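Side-chain contact in 4'-phospho-dehydrooxetanocin synthase (Bacillus megaterium, PDB 5UL3), which catalyses the oxidative ring contraction of dAMP to an oxetane aldehyde in oxetanocin A biosynthesis, using cobalamin, an iron-sulfur cluster and S-adenosylmethionine: residues A[434-439]-A[446-451]. Numbering follows the deposited sequence.
Sequences GVESGS and YGKGTT. With EDO (1,2-ethanediol), chain X.
In the conformer described here, one of two modelled, Lys448 reaches back to strand 432-436, two residues before its end, and gives its ammonium to the carbonyl of Gly434, with NZ 3.0 Å from O. The donor lies in the carbonyl plane on a lone pair, the C=O...N angle being 141°. Two bends bring it there (chi2 -61°, chi3 -56°), folding the chain before chi4 straightens it. On the way it passes obliquely across Glu436, whose CG sits 4.1 Å from Lys448 CD. The two charged ends do not meet: Glu436 OE1 and Lys448 NZ stay 4.8 Å apart, joined through a water that donates to OE1 and takes a weak bond from NZ. A 1,2-ethanediol, probably from the crystallisation liquor, bonds Glu436 OE1 through its O2; the approach of its O1 to OE2 is too short to take at face value.

Tyr446 lies on another side of Glu436. Its ring brings an edge to the backbone: Glu436 O lies near the plane of the Tyr446 ring, 3.6 Å from CE2, while CD2 packs against the CB atoms of Glu436 and Ser437. Its hydroxyl bonds the carbonyl of Ile474, which fixes the far end of the ring. Ser437 OG accepts from Ser439 N in an ST turn and also bonds Gln442 OE1. A second water ties Val435 O to Thr450 OG1.

Lys448 also touches Cys318, a cluster ligand, and its side chain comes within about 4 Å of the iron-sulfur cluster. The arrangement thus belongs to the S-adenosylmethionine site of a radical SAM partial TIM barrel, where Glu436, a binding residue, ends a parallel strand and the loop after helix 440-445 folds back over it.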
loop_
_atom_site.group_PDB
_atom_site.type_symbol
_atom_site.label_atom_id
_atom_site.label_comp_id
_atom_site.label_asym_id
_atom_site.label_seq_id
_atom_site.Cartn_x
_atom_site.Cartn_y
_atom_site.Cartn_z
ATOM N N GLY A 434 12.745 4.338 -2.578
ATOM C CA GLY A 434 13.339 3.576 -1.493
ATOM C C GLY A 434 14.847 3.720 -1.399
ATOM O O GLY A 434 15.585 2.753 -1.606
ATOM N N VAL A 435 15.312 4.936 -1.092
ATOM C CA VAL A 435 16.748 5.193 -0.908
ATOM C C VAL A 435 17.310 4.330 0.221
ATOM O O VAL A 435 18.295 3.595 0.039
ATOM C CB VAL A 435 16.978 6.695 -0.638
ATOM C CG1 VAL A 435 18.378 6.963 -0.145
ATOM C CG2 VAL A 435 16.687 7.519 -1.898
ATOM N N GLU A 436 16.722 4.456 1.412
ATOM C CA GLU A 436 16.963 3.685 2.635
ATOM C C GLU A 436 18.289 4.013 3.329
ATOM O O GLU A 436 18.379 3.923 4.557
ATOM C CB GLU A 436 16.871 2.164 2.367
ATOM C CG GLU A 436 15.519 1.653 1.785
ATOM C CD GLU A 436 14.266 2.324 2.343
ATOM O OE1 GLU A 436 13.259 2.414 1.603
ATOM O OE2 GLU A 436 14.248 2.755 3.508
ATOM N N SER A 437 19.317 4.411 2.583
ATOM C CA SER A 437 20.590 4.691 3.242
ATOM C C SER A 437 21.422 5.642 2.396
ATOM O O SER A 437 21.273 5.701 1.177
ATOM C CB SER A 437 21.381 3.394 3.496
ATOM O OG SER A 437 22.654 3.693 4.066
ATOM N N GLY A 438 22.314 6.376 3.059
ATOM C CA GLY A 438 23.333 7.135 2.366
ATOM C C GLY A 438 24.741 6.640 2.608
ATOM O O GLY A 438 25.696 7.349 2.266
ATOM N N SER A 439 24.911 5.458 3.194
ATOM C CA SER A 439 26.216 4.894 3.514
ATOM C C SER A 439 26.437 3.660 2.653
ATOM O O SER A 439 25.603 2.751 2.647
ATOM C CB SER A 439 26.289 4.532 5.000
ATOM O OG SER A 439 27.200 3.463 5.220
ATOM N N TYR A 446 21.868 -3.634 3.511
ATOM C CA TYR A 446 20.459 -3.565 3.126
ATOM C C TYR A 446 20.170 -4.284 1.810
ATOM O O TYR A 446 18.998 -4.396 1.424
ATOM C CB TYR A 446 20.030 -2.091 3.031
ATOM C CG TYR A 446 19.891 -1.374 4.360
ATOM C CD1 TYR A 446 20.081 -2.037 5.573
ATOM C CD2 TYR A 446 19.537 -0.029 4.402
ATOM C CE1 TYR A 446 19.939 -1.374 6.779
ATOM C CE2 TYR A 446 19.412 0.646 5.596
ATOM C CZ TYR A 446 19.592 -0.026 6.785
ATOM O OH TYR A 446 19.433 0.657 7.965
ATOM N N GLY A 447 21.195 -4.790 1.125
ATOM C CA GLY A 447 21.000 -5.453 -0.149
ATOM C C GLY A 447 20.412 -4.573 -1.229
ATOM O O GLY A 447 19.787 -5.093 -2.163
ATOM N N LYS A 448 20.627 -3.255 -1.146
ATOM C CA LYS A 448 19.985 -2.316 -2.065
ATOM C C LYS A 448 20.645 -2.282 -3.435
ATOM O O LYS A 448 19.989 -1.911 -4.416
ATOM C CB LYS A 448 19.980 -0.896 -1.473
ATOM C CG LYS A 448 19.137 -0.700 -0.216
ATOM C CD LYS A 448 17.653 -0.995 -0.457
ATOM C CE LYS A 448 17.073 -0.161 -1.585
ATOM N NZ LYS A 448 15.580 -0.259 -1.602
ATOM N N GLY A 449 21.923 -2.656 -3.534
ATOM C CA GLY A 449 22.600 -2.675 -4.816
ATOM C C GLY A 449 23.020 -1.317 -5.340
ATOM O O GLY A 449 23.579 -1.239 -6.442
ATOM N N THR A 450 22.795 -0.253 -4.584
ATOM C CA THR A 450 23.035 1.117 -5.002
ATOM C C THR A 450 24.211 1.722 -4.247
ATOM O O THR A 450 24.689 1.194 -3.232
ATOM C CB THR A 450 21.771 1.963 -4.765
ATOM O OG1 THR A 450 21.373 1.805 -3.400
ATOM C CG2 THR A 450 20.639 1.527 -5.674
ATOM N N THR A 451 24.668 2.872 -4.736
ATOM C CA THR A 451 25.642 3.672 -4.005
ATOM C C THR A 451 25.004 4.972 -3.533
ATOM O O THR A 451 23.956 5.396 -4.029
ATOM C CB THR A 451 26.875 4.014 -4.857
ATOM O OG1 THR A 451 26.487 4.882 -5.925
ATOM C CG2 THR A 451 27.506 2.755 -5.438
HETATM C C1 EDO X . 11.100 1.981 4.908
HETATM O O1 EDO X . 12.125 2.988 4.798
HETATM C C2 EDO X . 11.206 0.947 3.785
HETATM O O2 EDO X . 10.984 1.554 2.498
HETATM O O HOH W 1 18.995 2.946 -2.746
HETATM O O HOH W 2 13.060 0.497 -0.288
#